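PDB 1JMX: amine Dehydrogenase, which binds two heme c groups and, as the alpha subunit of a quinohemoprotein amine dehydrogenase, probably relays electrons released by amine oxidation. Local coordinates for residues A284-V289 with V349-L354; G188-K193 with R272-T277; V319-V324 with V332-R337. One frame throughout, in Å; residues are numbered along the deposited sequence.

Contact 1: residues A284-V289 with V349-L354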
ATOM      1  N   ALA A 284       4.282  12.992  42.985  1.00 34.01           N
ATOM      2  CA  ALA A 284       5.665  12.499  42.976  1.00 32.96           C
ATOM      3  C   ALA A 284       5.795  11.228  42.147  1.00 32.40           C
ATOM      4  O   ALA A 284       5.212  10.188  42.477  1.00 31.83           O
ATOM      5  CB  ALA A 284       6.160  12.244  44.402  1.00 31.49           C
ATOM      6  N   ARG A 285       6.553  11.331  41.060  1.00 32.65           N
ATOM      7  CA  ARG A 285       6.788  10.208  40.165  1.00 33.17           C
ATOM      8  C   ARG A 285       8.271  10.149  39.828  1.00 32.18           C
ATOM      9  O   ARG A 285       8.988  11.144  39.926  1.00 32.25           O
ATOM     10  CB  ARG A 285       5.984  10.378  38.861  1.00 36.29           C
ATOM     11  CG  ARG A 285       4.458  10.248  39.008  1.00 41.30           C
ATOM     12  CD  ARG A 285       3.919   8.856  38.585  1.00 46.09           C
ATOM     13  NE  ARG A 285       3.990   8.631  37.134  1.00 48.95           N
ATOM     14  CZ  ARG A 285       5.044   8.107  36.505  1.00 50.15           C
ATOM     15  NH1 ARG A 285       6.129   7.739  37.188  1.00 49.85           N
ATOM     16  NH2 ARG A 285       5.029   7.980  35.183  1.00 51.00           N
ATOM     17  N   LEU A 286       8.727   8.963  39.457  1.00 31.07           N
ATOM     18  CA  LEU A 286      10.110   8.755  39.066  1.00 29.37           C
ATOM     19  C   LEU A 286      10.005   8.175  37.659  1.00 27.97           C
ATOM     20  O   LEU A 286       9.703   6.991  37.486  1.00 28.87           O
ATOM     21  CB  LEU A 286      10.784   7.782  40.039  1.00 29.63           C
ATOM     22  CG  LEU A 286      12.295   7.572  39.953  1.00 29.60           C
ATOM     23  CD1 LEU A 286      13.027   8.898  39.833  1.00 29.63           C
ATOM     24  CD2 LEU A 286      12.748   6.812  41.188  1.00 30.10           C
ATOM     25  N   LEU A 287      10.170   9.047  36.665  1.00 26.81           N
ATOM     26  CA  LEU A 287      10.069   8.696  35.251  1.00 24.98           C
ATOM     27  C   LEU A 287      11.086   7.724  34.666  1.00 25.01           C
ATOM     28  O   LEU A 287      10.706   6.689  34.118  1.00 26.18           O
ATOM     29  CB  LEU A 287      10.072   9.957  34.387  1.00 22.58           C
ATOM     30  CG  LEU A 287       8.784  10.758  34.231  1.00 23.11           C
ATOM     31  CD1 LEU A 287       9.008  11.808  33.146  1.00 19.34           C
ATOM     32  CD2 LEU A 287       7.636   9.831  33.836  1.00 21.36           C
ATOM     33  N   ALA A 288      12.368   8.078  34.731  1.00 24.23           N
ATOM     34  CA  ALA A 288      13.406   7.233  34.158  1.00 23.29           C
ATOM     35  C   ALA A 288      14.820   7.472  34.702  1.00 22.31           C
ATOM     36  O   ALA A 288      15.073   8.444  35.413  1.00 21.45           O
ATOM     37  CB  ALA A 288      13.403   7.404  32.640  1.00 23.59           C
ATOM     38  N   VAL A 289      15.715   6.536  34.388  1.00 21.52           N
ATOM     39  CA  VAL A 289      17.122   6.597  34.759  1.00 20.58           C
ATOM     40  C   VAL A 289      17.776   6.711  33.388  1.00 20.59           C
ATOM     41  O   VAL A 289      17.422   5.966  32.475  1.00 21.52           O
ATOM     42  CB  VAL A 289      17.611   5.274  35.418  1.00 20.96           C
ATOM     43  CG1 VAL A 289      18.967   5.473  36.067  1.00 20.38           C
ATOM     44  CG2 VAL A 289      16.612   4.771  36.428  1.00 20.70           C
ATOM     45  N   VAL A 349      15.915   1.562  41.708  1.00 31.54           N
ATOM     46  CA  VAL A 349      16.408   2.914  41.967  1.00 30.49           C
ATOM     47  C   VAL A 349      15.409   3.683  42.830  1.00 29.95           C
ATOM     48  O   VAL A 349      14.207   3.417  42.787  1.00 29.25           O
ATOM     49  CB  VAL A 349      16.654   3.676  40.639  1.00 30.06           C
ATOM     50  CG1 VAL A 349      17.142   5.083  40.902  1.00 28.66           C
ATOM     51  CG2 VAL A 349      17.676   2.927  39.794  1.00 30.61           C
ATOM     52  N   ALA A 350      15.917   4.615  43.635  1.00 30.49           N
ATOM     53  CA  ALA A 350      15.071   5.424  44.506  1.00 30.64           C
ATOM     54  C   ALA A 350      15.666   6.789  44.819  1.00 29.66           C
ATOM     55  O   ALA A 350      16.885   6.971  44.797  1.00 30.65           O
ATOM     56  CB  ALA A 350      14.792   4.680  45.805  1.00 30.84           C
ATOM     57  N   VAL A 351      14.786   7.765  45.027  1.00 28.99           N
ATOM     58  CA  VAL A 351      15.191   9.115  45.400  1.00 29.86           C
ATOM     59  C   VAL A 351      14.343   9.371  46.638  1.00 31.73           C
ATOM     60  O   VAL A 351      13.181   9.785  46.545  1.00 32.79           O
ATOM     61  CB  VAL A 351      14.880  10.154  44.314  1.00 28.75           C
ATOM     62  CG1 VAL A 351      15.431  11.518  44.733  1.00 25.90           C
ATOM     63  CG2 VAL A 351      15.487   9.723  42.981  1.00 29.74           C
ATOM     64  N   GLY A 352      14.922   9.084  47.799  1.00 32.99           N
ATOM     65  CA  GLY A 352      14.185   9.220  49.042  1.00 34.07           C
ATOM     66  C   GLY A 352      13.353   7.953  49.100  1.00 35.15           C
ATOM     67  O   GLY A 352      13.902   6.845  48.983  1.00 35.30           O
ATOM     68  N   THR A 353      12.036   8.098  49.247  1.00 36.02           N
ATOM     69  CA  THR A 353      11.148   6.938  49.281  1.00 37.53           C
ATOM     70  C   THR A 353      10.572   6.596  47.900  1.00 37.60           C
ATOM     71  O   THR A 353       9.983   5.521  47.724  1.00 38.52           O
ATOM     72  CB  THR A 353      10.005   7.091  50.333  1.00 38.64           C
ATOM     73  OG1 THR A 353       9.460   8.422  50.293  1.00 38.14           O
ATOM     74  CG2 THR A 353      10.538   6.794  51.742  1.00 38.92           C
ATOM     75  N   LEU A 354      10.775   7.489  46.924  1.00 37.24           N
ATOM     76  CA  LEU A 354      10.304   7.285  45.542  1.00 36.71           C
ATOM     77  C   LEU A 354      11.063   6.190  44.784  1.00 36.21           C
ATOM     78  O   LEU A 354      12.268   6.305  44.546  1.00 34.70           O
ATOM     79  CB  LEU A 354      10.406   8.581  44.721  1.00 36.41           C
ATOM     80  CG  LEU A 354       9.293   9.631  44.765  1.00 36.97           C
ATOM     81  CD1 LEU A 354       9.610  10.741  43.765  1.00 35.51           C
ATOM     82  CD2 LEU A 354       7.961   8.977  44.438  1.00 36.20           C
TER
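L286 and L354 each reach across to the opposite segment through a different first torsion. In L286, CG stands opposite the backbone N (chi1 -171°), which carries its methyls to L354 O and V351; in L354, CG lies opposite the carbonyl carbon (chi1 -85°), which carries its methyls to A284. L286 CD2 rests on the main chain, 3.4 Å from L354 O, while its other methyl, CD1, meets V351 CG2 at 4.1 Å. The L354 fork straddles A284: L354 CD2 is 3.7 Å from A284 CB and 3.6 Å from A284 O, and L354 CD1 sits 3.8 Å from A284 CB. Further along, V289 and V349 meet by one branch each, V289 CG2 to V349 CG2 at 4.0 Å, and their side chains cross obliquely.

The second segment ends strand 345-351 in a type II' turn from V351 to L354, with G352 at positive phi. V351 N donates to L354 O at 3.0 Å, so the carbonyl that L286 covers is already engaged as an acceptor. Strands 345-351 and 285-295 both flank strand 354-362, yet their side chains meet, the short axes approaching to 8.8 Å. This suits the beta-sandwich-like build expected of an E-set domain. The two segments thus join by apolar and CH contacts: L286, V289, V349 and V351 are buried, and L354 over A284 makes the more open end. Their main chains bond to other strands, V349 with V357 and R285 with S307.

Contact 2: residues G188-K193 with R272-T277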
ATOM      1  N   GLY A 188      12.095  10.734  27.266  1.00 18.41           N
ATOM      2  CA  GLY A 188      11.833  10.087  26.001  1.00 17.17           C
ATOM      3  C   GLY A 188      13.101   9.552  25.373  1.00 17.69           C
ATOM      4  O   GLY A 188      14.197   9.750  25.896  1.00 16.82           O
ATOM      5  N   HIS A 189      12.951   8.883  24.235  1.00 16.26           N
ATOM      6  CA  HIS A 189      14.083   8.311  23.533  1.00 14.71           C
ATOM      7  C   HIS A 189      13.870   8.308  22.029  1.00 15.20           C
ATOM      8  O   HIS A 189      12.824   7.880  21.543  1.00 14.61           O
ATOM      9  CB  HIS A 189      14.317   6.875  24.003  1.00 14.87           C
ATOM     10  CG  HIS A 189      15.541   6.244  23.417  1.00 16.16           C
ATOM     11  ND1 HIS A 189      15.560   5.686  22.157  1.00 16.96           N
ATOM     12  CD2 HIS A 189      16.798   6.116  23.902  1.00 16.37           C
ATOM     13  CE1 HIS A 189      16.774   5.246  21.890  1.00 16.86           C
ATOM     14  NE2 HIS A 189      17.546   5.495  22.932  1.00 17.66           N
ATOM     15  N   MET A 190      14.862   8.796  21.298  1.00 14.89           N
ATOM     16  CA  MET A 190      14.795   8.803  19.849  1.00 16.33           C
ATOM     17  C   MET A 190      15.749   7.729  19.323  1.00 17.37           C
ATOM     18  O   MET A 190      16.936   7.739  19.638  1.00 17.54           O
ATOM     19  CB  MET A 190      15.181  10.170  19.290  1.00 18.11           C
ATOM     20  CG  MET A 190      15.011  10.279  17.781  1.00 21.71           C
ATOM     21  SD  MET A 190      15.513  11.869  17.119  1.00 25.57           S
ATOM     22  CE  MET A 190      13.982  12.750  17.186  1.00 26.96           C
ATOM     23  N   LEU A 191      15.209   6.778  18.567  1.00 16.67           N
ATOM     24  CA  LEU A 191      16.000   5.692  17.991  1.00 16.96           C
ATOM     25  C   LEU A 191      17.180   6.267  17.217  1.00 17.14           C
ATOM     26  O   LEU A 191      17.029   7.227  16.465  1.00 18.50           O
ATOM     27  CB  LEU A 191      15.120   4.860  17.057  1.00 17.59           C
ATOM     28  CG  LEU A 191      14.904   3.368  17.304  1.00 18.44           C
ATOM     29  CD1 LEU A 191      14.674   3.044  18.770  1.00 18.35           C
ATOM     30  CD2 LEU A 191      13.706   2.949  16.480  1.00 19.80           C
ATOM     31  N   ALA A 192      18.362   5.709  17.450  1.00 17.14           N
ATOM     32  CA  ALA A 192      19.587   6.147  16.791  1.00 16.55           C
ATOM     33  C   ALA A 192      20.068   7.548  17.179  1.00 17.64           C
ATOM     34  O   ALA A 192      21.007   8.073  16.570  1.00 18.51           O
ATOM     35  CB  ALA A 192      19.452   6.028  15.279  1.00 16.77           C
ATOM     36  N   LYS A 193      19.423   8.158  18.170  1.00 16.93           N
ATOM     37  CA  LYS A 193      19.830   9.484  18.636  1.00 18.68           C
ATOM     38  C   LYS A 193      20.097   9.475  20.144  1.00 18.90           C
ATOM     39  O   LYS A 193      21.108  10.001  20.610  1.00 19.72           O
ATOM     40  CB  LYS A 193      18.793  10.544  18.277  1.00 18.94           C
ATOM     41  CG  LYS A 193      19.110  11.927  18.843  1.00 21.92           C
ATOM     42  CD  LYS A 193      20.454  12.435  18.362  1.00 22.36           C
ATOM     43  CE  LYS A 193      20.799  13.770  18.981  1.00 23.14           C
ATOM     44  NZ  LYS A 193      19.749  14.772  18.691  1.00 25.41           N
ATOM     45  N   ARG A 272      11.235   9.534  12.053  1.00 13.45           N
ATOM     46  CA  ARG A 272      12.127  10.328  12.879  1.00 12.83           C
ATOM     47  C   ARG A 272      11.337  10.891  14.048  1.00 13.87           C
ATOM     48  O   ARG A 272      10.721  11.953  13.953  1.00 14.54           O
ATOM     49  CB  ARG A 272      12.741  11.434  12.028  1.00 11.91           C
ATOM     50  CG  ARG A 272      13.228  10.892  10.706  1.00 12.83           C
ATOM     51  CD  ARG A 272      13.725  11.951   9.777  1.00 12.10           C
ATOM     52  NE  ARG A 272      13.757  11.438   8.414  1.00 11.98           N
ATOM     53  CZ  ARG A 272      14.233  12.099   7.367  1.00 11.24           C
ATOM     54  NH1 ARG A 272      14.737  13.317   7.515  1.00 11.90           N
ATOM     55  NH2 ARG A 272      14.159  11.559   6.162  1.00 10.29           N
ATOM     56  N   GLY A 273      11.329  10.141  15.142  1.00 13.92           N
ATOM     57  CA  GLY A 273      10.602  10.565  16.312  1.00 15.60           C
ATOM     58  C   GLY A 273      11.177   9.998  17.587  1.00 16.36           C
ATOM     59  O   GLY A 273      12.204   9.321  17.581  1.00 18.41           O
ATOM     60  N   LEU A 274      10.499  10.271  18.689  1.00 15.37           N
ATOM     61  CA  LEU A 274      10.936   9.798  19.983  1.00 15.61           C
ATOM     62  C   LEU A 274       9.749   9.350  20.822  1.00 15.23           C
ATOM     63  O   LEU A 274       8.647   9.872  20.686  1.00 14.48           O
ATOM     64  CB  LEU A 274      11.714  10.907  20.720  1.00 15.70           C
ATOM     65  CG  LEU A 274      11.058  12.284  20.859  1.00 15.20           C
ATOM     66  CD1 LEU A 274      11.180  12.780  22.267  1.00 18.33           C
ATOM     67  CD2 LEU A 274      11.662  13.271  19.891  1.00 14.91           C
ATOM     68  N   ASP A 275       9.961   8.319  21.633  1.00 15.66           N
ATOM     69  CA  ASP A 275       8.919   7.846  22.531  1.00 15.94           C
ATOM     70  C   ASP A 275       8.808   8.947  23.557  1.00 16.30           C
ATOM     71  O   ASP A 275       9.804   9.575  23.907  1.00 16.82           O
ATOM     72  CB  ASP A 275       9.315   6.526  23.180  1.00 17.71           C
ATOM     73  CG  ASP A 275       9.250   5.372  22.209  1.00 20.71           C
ATOM     74  OD1 ASP A 275       8.585   5.517  21.162  1.00 22.56           O
ATOM     75  OD2 ASP A 275       9.859   4.319  22.484  1.00 24.60           O
ATOM     76  N   PHE A 276       7.608   9.181  24.051  1.00 15.78           N
ATOM     77  CA  PHE A 276       7.427  10.269  24.980  1.00 16.01           C
ATOM     78  C   PHE A 276       6.497   9.960  26.133  1.00 16.68           C
ATOM     79  O   PHE A 276       5.356   9.545  25.946  1.00 17.57           O
ATOM     80  CB  PHE A 276       6.931  11.482  24.196  1.00 16.41           C
ATOM     81  CG  PHE A 276       6.769  12.726  25.014  1.00 16.07           C
ATOM     82  CD1 PHE A 276       7.699  13.755  24.914  1.00 17.78           C
ATOM     83  CD2 PHE A 276       5.649  12.908  25.818  1.00 15.31           C
ATOM     84  CE1 PHE A 276       7.509  14.955  25.598  1.00 18.57           C
ATOM     85  CE2 PHE A 276       5.451  14.097  26.504  1.00 16.03           C
ATOM     86  CZ  PHE A 276       6.381  15.124  26.394  1.00 17.82           C
ATOM     87  N   THR A 277       7.002  10.185  27.336  1.00 16.93           N
ATOM     88  CA  THR A 277       6.220   9.978  28.538  1.00 17.34           C
ATOM     89  C   THR A 277       6.464  11.197  29.414  1.00 16.39           C
ATOM     90  O   THR A 277       7.568  11.725  29.449  1.00 16.58           O
ATOM     91  CB  THR A 277       6.586   8.647  29.249  1.00 17.90           C
ATOM     92  OG1 THR A 277       5.784   8.505  30.428  1.00 22.87           O
ATOM     93  CG2 THR A 277       8.059   8.597  29.625  1.00 20.68           C
TER
HETATM   94  O   HOH W   1      12.365   6.547  18.285  1.00 34.27           O
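G273 begins the contact through its carbonyl, over which the M190 side chain passes with CG 3.0 Å from G273 O. The same oxygen accepts from a water that also takes the N-H of L191, at 2.9 Å from L191 N, and so carries the pairing on where direct bonds between the strands have stopped. L274 follows, its alpha carbon making a CH...O contact with H189 O at 3.1 Å. Its side chain turns to the face that carries M190, where L274 CD2 meets M190 CE at 3.6 Å; the bend of the methionine at chi3 (-91°) brings that methyl round.

D275 supplies the main-chain link. D275 N donates to H189 O at 2.9 Å (N-H...O 152°), and H189 N returns a longer, slightly more bent bond to D275 O at 3.2 Å (145°), the two forming an antiparallel hydrogen-bonded pair. D275 OD1 forms a salt bridge with R85 NH1. F276 faces G188 as a non-hydrogen-bonded pair, and its ring packs against F253 and F186. T277 then continues the ladder by a backbone bond to S187.

These are the first and last strands of an eight-stranded antiparallel barrel, 182-190 and 269-280. The chemistry implies a seam sewn mainly by backbone amides and carbonyls and finished by a bridging water, with M190 and L274 adding a small apolar patch.

Contact 3: residues V319-V324 with V332-R337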
ATOM      1  N   VAL A 319      26.337  -0.351  43.707  1.00 32.70           N
ATOM      2  CA  VAL A 319      26.408   0.893  42.952  1.00 33.56           C
ATOM      3  C   VAL A 319      26.607   2.051  43.926  1.00 34.45           C
ATOM      4  O   VAL A 319      25.843   2.221  44.879  1.00 35.22           O
ATOM      5  CB  VAL A 319      25.137   1.096  42.091  1.00 32.09           C
ATOM      6  CG1 VAL A 319      25.299   2.314  41.181  1.00 32.04           C
ATOM      7  CG2 VAL A 319      24.867  -0.154  41.268  1.00 30.66           C
ATOM      8  N   GLU A 320      27.629   2.857  43.657  1.00 36.62           N
ATOM      9  CA  GLU A 320      27.994   3.988  44.504  1.00 39.03           C
ATOM     10  C   GLU A 320      27.755   5.364  43.881  1.00 38.45           C
ATOM     11  O   GLU A 320      28.222   5.636  42.774  1.00 39.55           O
ATOM     12  CB  GLU A 320      29.474   3.872  44.886  1.00 41.05           C
ATOM     13  CG  GLU A 320      29.981   5.005  45.772  1.00 46.17           C
ATOM     14  CD  GLU A 320      31.479   4.925  46.052  1.00 48.60           C
ATOM     15  OE1 GLU A 320      32.216   4.324  45.232  1.00 50.35           O
ATOM     16  OE2 GLU A 320      31.920   5.482  47.090  1.00 50.37           O
ATOM     17  N   VAL A 321      27.042   6.230  44.601  1.00 37.75           N
ATOM     18  CA  VAL A 321      26.784   7.591  44.124  1.00 37.11           C
ATOM     19  C   VAL A 321      27.968   8.432  44.596  1.00 37.66           C
ATOM     20  O   VAL A 321      28.041   8.815  45.765  1.00 37.84           O
ATOM     21  CB  VAL A 321      25.476   8.155  44.714  1.00 36.45           C
ATOM     22  CG1 VAL A 321      25.191   9.524  44.129  1.00 35.72           C
ATOM     23  CG2 VAL A 321      24.322   7.196  44.444  1.00 36.00           C
ATOM     24  N   THR A 322      28.895   8.712  43.687  1.00 39.07           N
ATOM     25  CA  THR A 322      30.105   9.463  44.026  1.00 40.31           C
ATOM     26  C   THR A 322      30.055  10.996  44.027  1.00 41.63           C
ATOM     27  O   THR A 322      30.882  11.628  44.688  1.00 42.00           O
ATOM     28  CB  THR A 322      31.311   9.010  43.155  1.00 39.46           C
ATOM     29  OG1 THR A 322      31.203   9.565  41.839  1.00 39.60           O
ATOM     30  CG2 THR A 322      31.341   7.503  43.042  1.00 39.72           C
ATOM     31  N   GLU A 323      29.117  11.595  43.292  1.00 42.89           N
ATOM     32  CA  GLU A 323      29.018  13.062  43.231  1.00 43.69           C
ATOM     33  C   GLU A 323      27.695  13.508  42.603  1.00 43.41           C
ATOM     34  O   GLU A 323      27.505  13.357  41.395  1.00 44.32           O
ATOM     35  CB  GLU A 323      30.187  13.641  42.403  1.00 44.35           C
ATOM     36  CG  GLU A 323      31.041  14.703  43.125  1.00 47.04           C
ATOM     37  CD  GLU A 323      30.801  16.152  42.648  1.00 47.96           C
ATOM     38  OE1 GLU A 323      29.845  16.816  43.127  1.00 49.32           O
ATOM     39  OE2 GLU A 323      31.605  16.646  41.820  1.00 47.78           O
ATOM     40  N   VAL A 324      26.787  14.047  43.417  1.00 42.88           N
ATOM     41  CA  VAL A 324      25.496  14.532  42.914  1.00 42.27           C
ATOM     42  C   VAL A 324      25.726  15.883  42.225  1.00 41.64           C
ATOM     43  O   VAL A 324      25.673  16.948  42.862  1.00 41.74           O
ATOM     44  CB  VAL A 324      24.449  14.689  44.051  1.00 42.15           C
ATOM     45  CG1 VAL A 324      23.133  15.238  43.491  1.00 42.33           C
ATOM     46  CG2 VAL A 324      24.209  13.349  44.743  1.00 41.56           C
ATOM     47  N   VAL A 332      17.824  14.920  38.581  1.00 29.69           N
ATOM     48  CA  VAL A 332      18.917  14.685  39.514  1.00 29.42           C
ATOM     49  C   VAL A 332      20.096  14.085  38.751  1.00 29.28           C
ATOM     50  O   VAL A 332      19.995  12.987  38.224  1.00 29.29           O
ATOM     51  CB  VAL A 332      18.486  13.731  40.664  1.00 29.55           C
ATOM     52  CG1 VAL A 332      19.651  13.479  41.622  1.00 28.86           C
ATOM     53  CG2 VAL A 332      17.301  14.331  41.428  1.00 29.20           C
ATOM     54  N   ARG A 333      21.175  14.851  38.616  1.00 29.80           N
ATOM     55  CA  ARG A 333      22.376  14.379  37.923  1.00 30.85           C
ATOM     56  C   ARG A 333      23.429  13.923  38.924  1.00 31.45           C
ATOM     57  O   ARG A 333      23.716  14.621  39.902  1.00 32.13           O
ATOM     58  CB  ARG A 333      22.962  15.472  37.045  1.00 31.92           C
ATOM     59  CG  ARG A 333      22.148  15.763  35.818  1.00 34.70           C
ATOM     60  CD  ARG A 333      22.731  16.938  35.089  1.00 38.12           C
ATOM     61  NE  ARG A 333      24.181  16.797  34.977  1.00 43.02           N
ATOM     62  CZ  ARG A 333      25.054  17.773  35.238  1.00 45.67           C
ATOM     63  NH1 ARG A 333      24.625  18.975  35.633  1.00 46.28           N
ATOM     64  NH2 ARG A 333      26.360  17.548  35.094  1.00 46.87           N
ATOM     65  N   LEU A 334      24.015  12.760  38.673  1.00 31.08           N
ATOM     66  CA  LEU A 334      25.018  12.232  39.576  1.00 30.83           C
ATOM     67  C   LEU A 334      26.079  11.402  38.894  1.00 30.91           C
ATOM     68  O   LEU A 334      25.941  10.994  37.739  1.00 29.99           O
ATOM     69  CB  LEU A 334      24.350  11.428  40.700  1.00 30.82           C
ATOM     70  CG  LEU A 334      23.301  10.375  40.320  1.00 31.62           C
ATOM     71  CD1 LEU A 334      23.969   9.033  40.008  1.00 31.28           C
ATOM     72  CD2 LEU A 334      22.322  10.210  41.471  1.00 31.77           C
ATOM     73  N   LYS A 335      27.185  11.229  39.597  1.00 31.05           N
ATOM     74  CA  LYS A 335      28.276  10.421  39.093  1.00 30.77           C
ATOM     75  C   LYS A 335      28.137   9.147  39.898  1.00 29.79           C
ATOM     76  O   LYS A 335      27.911   9.200  41.109  1.00 29.22           O
ATOM     77  CB  LYS A 335      29.620  11.079  39.392  1.00 31.46           C
ATOM     78  CG  LYS A 335      30.738  10.539  38.541  1.00 33.91           C
ATOM     79  CD  LYS A 335      30.652  11.100  37.132  1.00 36.74           C
ATOM     80  CE  LYS A 335      30.965  12.602  37.118  1.00 37.96           C
ATOM     81  NZ  LYS A 335      30.955  13.177  35.732  1.00 38.75           N
ATOM     82  N   ALA A 336      28.196   8.006  39.229  1.00 29.53           N
ATOM     83  CA  ALA A 336      28.065   6.747  39.935  1.00 29.81           C
ATOM     84  C   ALA A 336      29.213   5.843  39.575  1.00 30.70           C
ATOM     85  O   ALA A 336      29.887   6.041  38.560  1.00 29.55           O
ATOM     86  CB  ALA A 336      26.746   6.082  39.602  1.00 29.43           C
ATOM     87  N   ARG A 337      29.426   4.840  40.412  1.00 32.01           N
ATOM     88  CA  ARG A 337      30.499   3.887  40.193  1.00 33.55           C
ATOM     89  C   ARG A 337      30.027   2.550  40.705  1.00 32.33           C
ATOM     90  O   ARG A 337      29.538   2.459  41.816  1.00 30.83           O
ATOM     91  CB  ARG A 337      31.756   4.307  40.966  1.00 35.68           C
ATOM     92  CG  ARG A 337      32.998   3.494  40.634  1.00 38.65           C
ATOM     93  CD  ARG A 337      34.170   3.884  41.533  1.00 41.61           C
ATOM     94  NE  ARG A 337      34.341   5.338  41.612  1.00 44.93           N
ATOM     95  CZ  ARG A 337      34.392   6.025  42.755  1.00 46.09           C
ATOM     96  NH1 ARG A 337      34.292   5.399  43.925  1.00 46.05           N
ATOM     97  NH2 ARG A 337      34.528   7.346  42.731  1.00 46.57           N
TER
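V321 and L334 form the apolar centre, crossing at about a right angle with V321 CG1 4.0 Å from L334 CD2. A336 extends this face toward V319, and V324 extends it the other way, V324 CG1 lying 4.3 Å from V332 CG1. L315 underlies the middle, touching V321, L334 and A336.

Outward from this face the backbone ladder is interrupted by a classic beta bulge, in which T322 and E323 together oppose the single residue K335. K335 O therefore serves two successive amides: T322 N at 2.8 Å and, weakly, E323 N at 3.5 Å. Because T322 OG1 is held between the backbone N and the carbonyl carbon (chi1 77°), the hydroxyl adds a third, weak bond to the same oxygen. K335 N, facing the same strand, donates to E323 O at 2.8 Å from above the carbonyl plane.

At the polar edge E320 and R337 are a hydrogen-bonded pair whose side chains run alongside each other. They end in a salt bridge, E320 OE1 to R337 NH1 at 2.7 Å, with carboxylate and guanidinium planes 88° apart. T322 CG2 lies over one face of that guanidinium, near its rim and 3.2 Å from R337 NH2, so a methyl and a carboxylate both restrict the arginine end. Toward the hairpin turn, R333 forms a salt bridge with E326.

The hairpin closes one flank of the seven-stranded sheet: 319-327 is its outermost strand within this chain, and 331-338 continues to 299-307 through backbone hydrogen bonds of L334 with I302 and A336 with S300.

Contact 2 closes the barrel and is complete before the other two open, and contact 3 is nested within the loop closed by contact 1. Contacts 1 and 2 have centres about 21 Å apart yet touch where barrel strand 269-280 leads into strand 285-295: L287 CD1 packs 4.0 Å from T277 O. Contacts 1 and 3 share a sheet, their centres about 15 Å apart and nearest atoms about 5 Å. Contacts 2 and 3 stay separate, nearest atoms about 13 Å apart. All three lie away from the heme c sites and are structural contacts: strand pairing in 2 and 3, side-chain packing in 1.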